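Local coordinates for Glyco_hydro_cc domain-containing protein (Blastomyces gilchristii, PDB 6UB0), which probably hydrolyses the beta-1,3-glucan curdlan in exo fashion, as a family GH128 glycoside hydrolase that binds laminaribiose in its pocket, at residues A61-G66 against A101-L106; F73-P76 against S80-N83; L139-H144 against K154-E159. All coordinates share one frame; numbering follows the deposited sequence.

Contact 1: A61-G66 against A101-L106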
# COMPACT_ATOMS: atom_id res chain seq x y z
N ALA A 61 6.03 19.20 0.32
CA ALA A 61 5.05 19.53 1.39
C ALA A 61 5.03 18.42 2.45
O ALA A 61 4.99 18.75 3.68
CB ALA A 61 3.66 19.73 0.81
N GLY A 62 5.04 17.18 1.97
CA GLY A 62 4.81 15.97 2.78
C GLY A 62 6.00 15.69 3.68
O GLY A 62 5.77 15.42 4.89
N ILE A 63 7.20 15.73 3.10
CA ILE A 63 8.48 15.65 3.86
C ILE A 63 8.46 16.81 4.85
O ILE A 63 8.68 16.55 6.03
CB ILE A 63 9.71 15.68 2.94
CG1 ILE A 63 9.84 14.37 2.16
CG2 ILE A 63 10.99 15.97 3.72
CD1 ILE A 63 10.65 14.49 0.90
N ALA A 64 8.05 18.00 4.38
CA ALA A 64 7.83 19.23 5.21
C ALA A 64 6.76 19.01 6.29
O ALA A 64 6.84 19.70 7.31
CB ALA A 64 7.46 20.39 4.33
N ALA A 65 5.77 18.14 6.09
CA ALA A 65 4.78 17.82 7.14
C ALA A 65 5.25 16.63 7.99
O ALA A 65 4.46 16.20 8.85
CB ALA A 65 3.42 17.58 6.55
N GLY A 66 6.49 16.15 7.82
CA GLY A 66 7.13 15.11 8.66
C GLY A 66 6.86 13.67 8.18
O GLY A 66 7.15 12.70 8.94
N ALA A 101 15.42 9.90 -1.57
CA ALA A 101 15.96 8.74 -0.84
C ALA A 101 16.56 9.17 0.50
O ALA A 101 16.44 8.40 1.46
CB ALA A 101 17.00 8.04 -1.67
N ALA A 102 17.19 10.34 0.55
CA ALA A 102 17.93 10.81 1.74
C ALA A 102 16.91 11.24 2.82
O ALA A 102 17.21 11.08 4.01
CB ALA A 102 18.89 11.91 1.36
N ARG A 103 15.71 11.66 2.42
CA ARG A 103 14.73 12.30 3.31
C ARG A 103 13.51 11.41 3.57
O ARG A 103 12.72 11.70 4.45
CB ARG A 103 14.42 13.69 2.75
CG ARG A 103 15.56 14.67 3.03
CD ARG A 103 15.57 15.99 2.27
NE ARG A 103 15.19 15.96 0.85
CZ ARG A 103 14.29 16.76 0.29
NH1 ARG A 103 13.64 17.65 1.03
NH2 ARG A 103 13.99 16.61 -1.00
N ALA A 104 13.38 10.28 2.89
CA ALA A 104 12.17 9.46 3.04
C ALA A 104 12.47 8.04 2.56
O ALA A 104 13.38 7.85 1.68
CB ALA A 104 11.05 10.12 2.28
N ARG A 105 11.74 7.10 3.16
CA ARG A 105 11.76 5.70 2.72
C ARG A 105 10.82 5.63 1.51
O ARG A 105 9.81 6.38 1.48
CB ARG A 105 11.45 4.81 3.91
CG ARG A 105 12.34 5.11 5.11
CD ARG A 105 12.02 4.19 6.25
NE ARG A 105 12.31 2.83 5.87
CZ ARG A 105 11.39 1.89 5.70
NH1 ARG A 105 10.11 2.19 5.84
NH2 ARG A 105 11.75 0.67 5.32
N LEU A 106 11.29 4.96 0.46
CA LEU A 106 10.64 4.90 -0.86
C LEU A 106 10.04 3.51 -1.03
O LEU A 106 10.75 2.46 -0.80
CB LEU A 106 11.69 5.22 -1.93
CG LEU A 106 12.40 6.56 -1.75
CD1 LEU A 106 13.41 6.83 -2.88
CD2 LEU A 106 11.39 7.69 -1.64
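Ile63 sets the tip of its longer branch beneath a charged group: its CD1 lies 4.2 Å from the plane of the Arg103 guanidinium, on one face and displaced toward the rim, with Arg103 CZ 4.3 Å from Ile63 CD1. The two side chains cross at about a right angle, and the shorter branch joins in through Ile63 CG2, 4.1 Å from Arg103 NH1. Both branches can reach because chi1 of Ile63 (-71°) puts CG1 beside the backbone N and CG2 anti to it. Arg103 makes its part of the approach by a bend at chi3 (-39°), which swings the guanidinium back over the helix instead of letting the chain run straight on. No hydrogen bond spans the two segments. The charge is met from the helix itself, since Arg103 NH1 forms a salt bridge with Glu60 OE1, one turn before Ile63; that bond may help to orient the group whose face the isoleucine meets. A purely apolar touch lies beside it, between Ile63 CG1 and Ala104 CB at 4.4 Å. Tyr100 also touches Ile63, while Ala104 packs on Leu70 of strand 69-71. The contact is small: the nearest CA atoms, those of Ile63 and Arg103, are 7.1 Å apart, and the buried surface totals only 143 Å². Just beyond it the helix is closed by a Schellman motif, in which Gly66, at positive phi, is the C-prime residue and its N bonds Ile63 O at 2.9 Å. A helix end packed against the loop that enters strand 105-111, neighbour of the strand 69-71 this helix leads into, belongs to the alpha-to-beta side of a TIM barrel, the end remote from the sugar pocket.

Contact 2: F73-P76 against S80-N83. With GLC (alpha-D-glucopyranose), chain B; BGC (beta-D-glucopyranose), chain C.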
# COMPACT_ATOMS: atom_id res chain seq x y z
N PHE A 73 3.94 4.21 -8.05
CA PHE A 73 2.76 4.11 -8.93
C PHE A 73 1.80 3.01 -8.43
O PHE A 73 2.20 1.99 -7.87
CB PHE A 73 3.24 3.89 -10.37
CG PHE A 73 4.57 4.57 -10.64
CD1 PHE A 73 4.70 5.95 -10.57
CD2 PHE A 73 5.71 3.82 -10.95
CE1 PHE A 73 5.92 6.59 -10.82
CE2 PHE A 73 6.93 4.46 -11.20
CZ PHE A 73 7.03 5.83 -11.11
N ASN A 74 0.52 3.26 -8.65
CA ASN A 74 -0.58 2.32 -8.31
C ASN A 74 -0.84 1.32 -9.44
O ASN A 74 -1.55 1.68 -10.38
CB ASN A 74 -1.85 3.07 -8.01
CG ASN A 74 -2.80 2.18 -7.25
OD1 ASN A 74 -2.49 1.71 -6.18
ND2 ASN A 74 -3.93 1.89 -7.87
N GLU A 75 -0.48 0.07 -9.24
CA GLU A 75 -0.89 -1.01 -10.21
C GLU A 75 -0.47 -0.61 -11.63
O GLU A 75 -1.28 -0.51 -12.57
CB GLU A 75 -2.38 -1.36 -10.10
CG GLU A 75 -2.69 -2.16 -8.84
CD GLU A 75 -4.09 -2.73 -8.74
OE1 GLU A 75 -4.83 -2.58 -9.75
OE2 GLU A 75 -4.34 -3.40 -7.69
N PRO A 76 0.86 -0.42 -11.85
CA PRO A 76 1.35 -0.19 -13.21
C PRO A 76 1.06 -1.40 -14.13
O PRO A 76 0.96 -1.23 -15.35
CB PRO A 76 2.85 0.07 -12.97
CG PRO A 76 3.17 -0.72 -11.71
CD PRO A 76 1.94 -0.50 -10.86
N SER A 80 -6.01 -0.00 -16.65
CA SER A 80 -6.91 1.09 -16.21
C SER A 80 -6.38 1.73 -14.92
O SER A 80 -7.00 2.69 -14.47
CB SER A 80 -8.28 0.62 -16.01
OG SER A 80 -8.29 -0.29 -14.94
N GLN A 81 -5.27 1.23 -14.39
CA GLN A 81 -4.54 1.92 -13.29
C GLN A 81 -3.35 2.65 -13.89
O GLN A 81 -3.51 3.30 -14.94
CB GLN A 81 -4.22 0.92 -12.19
CG GLN A 81 -5.45 0.27 -11.61
CD GLN A 81 -6.34 1.30 -10.95
OE1 GLN A 81 -5.87 2.28 -10.37
NE2 GLN A 81 -7.65 1.11 -11.04
N ALA A 82 -2.20 2.60 -13.25
CA ALA A 82 -1.07 3.42 -13.68
C ALA A 82 -0.79 3.10 -15.14
O ALA A 82 -0.41 4.02 -15.84
CB ALA A 82 0.16 3.20 -12.83
N ASN A 83 -0.83 1.82 -15.49
CA ASN A 83 -0.73 1.30 -16.88
C ASN A 83 0.65 1.68 -17.44
O ASN A 83 0.72 2.60 -18.31
CB ASN A 83 -1.85 1.85 -17.75
CG ASN A 83 -1.73 1.33 -19.17
OD1 ASN A 83 -1.37 0.17 -19.36
ND2 ASN A 83 -1.93 2.20 -20.14
C1 GLC B . -7.42 -1.92 -7.05
C2 GLC B . -7.12 -0.47 -7.45
C3 GLC B . -8.36 0.40 -7.34
C4 GLC B . -9.54 -0.27 -8.09
C5 GLC B . -9.70 -1.72 -7.71
C6 GLC B . -10.84 -2.48 -8.42
O1 GLC B . -7.92 -2.06 -5.71
O2 GLC B . -6.07 0.20 -6.71
O3 GLC B . -8.07 1.71 -7.84
O4 GLC B . -10.72 0.35 -7.70
O5 GLC B . -8.46 -2.37 -7.96
O6 GLC B . -10.91 -1.92 -9.70
C2 BGC C . -7.87 4.06 -7.63
C3 BGC C . -7.75 5.25 -6.72
C4 BGC C . -8.92 5.17 -5.77
C5 BGC C . -8.94 3.81 -5.04
C6 BGC C . -10.10 3.46 -4.10
C1 BGC C . -7.96 2.75 -6.89
O2 BGC C . -6.66 4.07 -8.40
O3 BGC C . -7.60 6.51 -7.43
O4 BGC C . -8.73 6.31 -4.93
O5 BGC C . -9.05 2.71 -5.95
O6 BGC C . -11.34 3.75 -4.82
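The Asn74 amide and the Gln81 amide stand almost perpendicular, their planes 87° apart, although the two side chains run side by side in the same direction. A bend at chi2 of Gln81 brings its amide alongside that of Asn74. Gln81 OE1 lies in the plane of the Asn74 amide, beyond its nitrogen, and takes a bent hydrogen bond from Asn74 ND2 at 3.2 Å. Seen from the acceptor, that donor sits above the Gln81 carbonyl plane, 49° out of it. The Glu75 carboxylate is likewise turned steeply against the Gln81 amide, and its OE1 meets the aliphatic Gln81 CG at 3.5 Å. Asn74 ND2 has a second, nearly straight bond, to O2 of the glucose GLC at 3.0 Å, and Gln81 OE1 receives the O2 hydroxyl of the neighbouring glucose BGC at 2.8 Å. The paired amides thus hold one hydroxyl of each sugar. Asn74 and Glu75 follow the fourth strand of the TIM barrel, a position consistent with the Asn-Glu pair of clan GH-A glycosidases; Glu75 OE2 lies 3.5 Å from GLC C1 and is hydrogen-bonded to His142 ND1. The backbone closes the turn that carries these groups. Ala82 N donates to Asn74 O at 3.1 Å, and weakly to Glu75 O. Glu75 adopts left-handed helical backbone angles, and its carbonyl faces the returning chain, with Gln81 CB 3.3 Å from Glu75 O. Ala82 CB contacts both Phe73 CB, at 4.0 Å, and Pro76 CB, while Phe73 sends its ring onward against Ala89 and Ala92 of helix 86-96.

Contact 3: L139-H144 against K154-E159. With GLC (alpha-D-glucopyranose), chain B.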
# COMPACT_ATOMS: atom_id res chain seq x y z
N LEU A 139 8.76 -2.89 -0.92
CA LEU A 139 7.80 -3.22 -2.00
C LEU A 139 6.40 -2.91 -1.50
O LEU A 139 6.11 -3.20 -0.38
CB LEU A 139 7.85 -4.71 -2.38
CG LEU A 139 9.19 -5.28 -2.84
CD1 LEU A 139 9.01 -6.66 -3.47
CD2 LEU A 139 9.86 -4.35 -3.85
N ALA A 140 5.55 -2.40 -2.39
CA ALA A 140 4.11 -2.25 -2.14
C ALA A 140 3.44 -3.33 -3.00
O ALA A 140 3.78 -3.47 -4.19
CB ALA A 140 3.65 -0.86 -2.50
N VAL A 141 2.53 -4.10 -2.42
CA VAL A 141 1.71 -5.11 -3.16
C VAL A 141 0.23 -5.05 -2.75
O VAL A 141 -0.11 -4.55 -1.66
CB VAL A 141 2.26 -6.53 -2.90
CG1 VAL A 141 3.74 -6.64 -3.30
CG2 VAL A 141 1.98 -6.93 -1.46
N HIS A 142 -0.62 -5.62 -3.58
CA HIS A 142 -2.08 -5.66 -3.36
C HIS A 142 -2.62 -7.08 -3.53
O HIS A 142 -2.17 -7.69 -4.49
CB HIS A 142 -2.79 -4.90 -4.43
CG HIS A 142 -2.58 -3.44 -4.43
ND1 HIS A 142 -3.05 -2.68 -5.42
CD2 HIS A 142 -1.93 -2.63 -3.56
CE1 HIS A 142 -2.79 -1.42 -5.16
NE2 HIS A 142 -2.08 -1.34 -4.02
N TRP A 143 -3.61 -7.52 -2.73
CA TRP A 143 -4.28 -8.83 -2.94
C TRP A 143 -5.80 -8.66 -2.77
O TRP A 143 -6.21 -8.16 -1.70
CB TRP A 143 -3.69 -9.89 -2.01
CG TRP A 143 -4.27 -11.23 -2.31
CD1 TRP A 143 -3.84 -12.13 -3.24
CD2 TRP A 143 -5.48 -11.76 -1.76
NE1 TRP A 143 -4.66 -13.24 -3.23
CE2 TRP A 143 -5.68 -13.03 -2.34
CE3 TRP A 143 -6.40 -11.30 -0.82
CZ2 TRP A 143 -6.75 -13.84 -1.98
CZ3 TRP A 143 -7.45 -12.10 -0.46
CH2 TRP A 143 -7.64 -13.36 -1.04
N HIS A 144 -6.58 -8.93 -3.83
CA HIS A 144 -8.06 -8.98 -3.79
C HIS A 144 -8.49 -10.38 -4.23
O HIS A 144 -7.91 -10.93 -5.16
CB HIS A 144 -8.72 -7.96 -4.71
CG HIS A 144 -8.39 -6.54 -4.39
ND1 HIS A 144 -9.37 -5.63 -3.98
CD2 HIS A 144 -7.23 -5.86 -4.44
CE1 HIS A 144 -8.82 -4.45 -3.78
NE2 HIS A 144 -7.52 -4.57 -4.03
N LYS A 154 -1.64 -15.47 1.62
CA LYS A 154 -0.39 -15.62 2.43
C LYS A 154 0.79 -15.99 1.53
O LYS A 154 1.92 -15.56 1.82
CB LYS A 154 -0.65 -16.65 3.52
CG LYS A 154 -1.84 -16.30 4.40
CD LYS A 154 -2.16 -17.35 5.45
CE LYS A 154 -1.47 -17.10 6.78
NZ LYS A 154 -2.01 -17.94 7.86
N ARG A 155 0.55 -16.82 0.52
CA ARG A 155 1.56 -17.34 -0.44
C ARG A 155 2.09 -16.14 -1.21
O ARG A 155 3.34 -15.89 -1.26
CB ARG A 155 0.83 -18.39 -1.32
CG ARG A 155 1.60 -18.92 -2.53
CD ARG A 155 1.82 -17.91 -3.67
NE ARG A 155 0.59 -17.36 -4.27
CZ ARG A 155 0.55 -16.48 -5.28
NH1 ARG A 155 1.67 -15.99 -5.80
NH2 ARG A 155 -0.62 -16.06 -5.75
N TYR A 156 1.13 -15.38 -1.74
CA TYR A 156 1.35 -14.14 -2.52
C TYR A 156 2.27 -13.22 -1.71
O TYR A 156 3.24 -12.69 -2.22
CB TYR A 156 0.02 -13.48 -2.88
CG TYR A 156 0.22 -12.15 -3.54
CD1 TYR A 156 0.54 -12.06 -4.88
CD2 TYR A 156 0.11 -10.96 -2.83
CE1 TYR A 156 0.75 -10.84 -5.51
CE2 TYR A 156 0.34 -9.73 -3.44
CZ TYR A 156 0.66 -9.67 -4.78
OH TYR A 156 0.82 -8.46 -5.38
N VAL A 157 1.92 -12.99 -0.45
CA VAL A 157 2.65 -12.01 0.42
C VAL A 157 4.07 -12.51 0.65
O VAL A 157 5.06 -11.72 0.53
CB VAL A 157 1.90 -11.77 1.75
CG1 VAL A 157 2.69 -10.84 2.64
CG2 VAL A 157 0.50 -11.21 1.50
N SER A 158 4.20 -13.80 0.95
CA SER A 158 5.51 -14.48 1.09
C SER A 158 6.28 -14.37 -0.22
O SER A 158 7.43 -14.00 -0.17
CB SER A 158 5.31 -15.88 1.51
OG SER A 158 4.37 -15.89 2.58
N GLU A 159 5.63 -14.63 -1.35
CA GLU A 159 6.29 -14.57 -2.68
C GLU A 159 6.77 -13.13 -2.92
O GLU A 159 7.89 -12.96 -3.47
CB GLU A 159 5.33 -15.06 -3.75
CG GLU A 159 6.02 -15.58 -5.01
CD GLU A 159 5.22 -16.65 -5.72
OE1 GLU A 159 3.97 -16.55 -5.72
OE2 GLU A 159 5.84 -17.62 -6.26
C1 GLC B . -7.42 -1.92 -7.05
C2 GLC B . -7.12 -0.47 -7.45
C3 GLC B . -8.36 0.40 -7.34
C4 GLC B . -9.54 -0.27 -8.09
C5 GLC B . -9.70 -1.72 -7.71
C6 GLC B . -10.84 -2.48 -8.42
O1 GLC B . -7.92 -2.06 -5.71
O2 GLC B . -6.07 0.20 -6.71
O3 GLC B . -8.07 1.71 -7.84
O4 GLC B . -10.72 0.35 -7.70
O5 GLC B . -8.46 -2.37 -7.96
O6 GLC B . -10.91 -1.92 -9.70
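Tyr156 OH reaches strand 138-146, with His142 O 3.2 Å and Val141 CB 3.5 Å from it; its hydrogen bond goes to Ser112 O, outside the two segments. The phenol arrives there because CG is anti to the backbone N (chi1 174°), which sends the ring from helix 150-166 down onto the strand. Val141 and Tyr156 come from opposite directions, and Val141 CB rests 3.8 Å from Tyr156 CE2. One strand step further, beyond inward-turned His142, Trp143 presents its CB to Tyr156 CD2 at 4.0 Å; its five-membered ring meets the phenol obliquely, with centroids 5.6 Å apart and planes at 44°. Trp143 NE1 is hydrogen-bonded to Asp152 OD2, near the start of the helix, so the indole also links the two elements. Within the helix, one face of the Arg155 guanidinium lies over Tyr156 CB, which is 3.8 Å from its plane. The segment axes run antiparallel, at 167° and 9.4 Å, as expected between strand and helix in the beta-alpha-beta unit of a TIM barrel. Alternation along the strand gives its two sides different tasks. Val141 and Trp143 face the helix, whereas His142 and His144 belong to the sugar pocket: His144 NE2 bonds Glu176 and lies 3.0 Å from GLC O1, and its ND1 bonds Glu178. The interface with the helix is mainly apolar, its polar atoms Tyr156 OH and Trp143 NE1 being paired with Ser112 and Asp152, while the inner side of the strand carries the pocket histidines.

Contacts 2 and 3 are buried and meet at the bound glucose GLC, where Asn74 and Glu75 of one adjoin His142 of the other. Contact 1 is partly buried and near the surface, about 23 Å from contact 2 and 25 Å from contact 3, centre to centre. Its strand 105-111 nevertheless neighbours strand 138-146 of contact 3 in the same parallel sheet. The chemistry follows the location: a thin isoleucine-arginine touch without bonds across at the helix-to-strand end, an amide and backbone network at the strand-to-helix end facing the sugars, and aromatic and aliphatic packing between barrel strand and outer helix in 139-144 against 154-159.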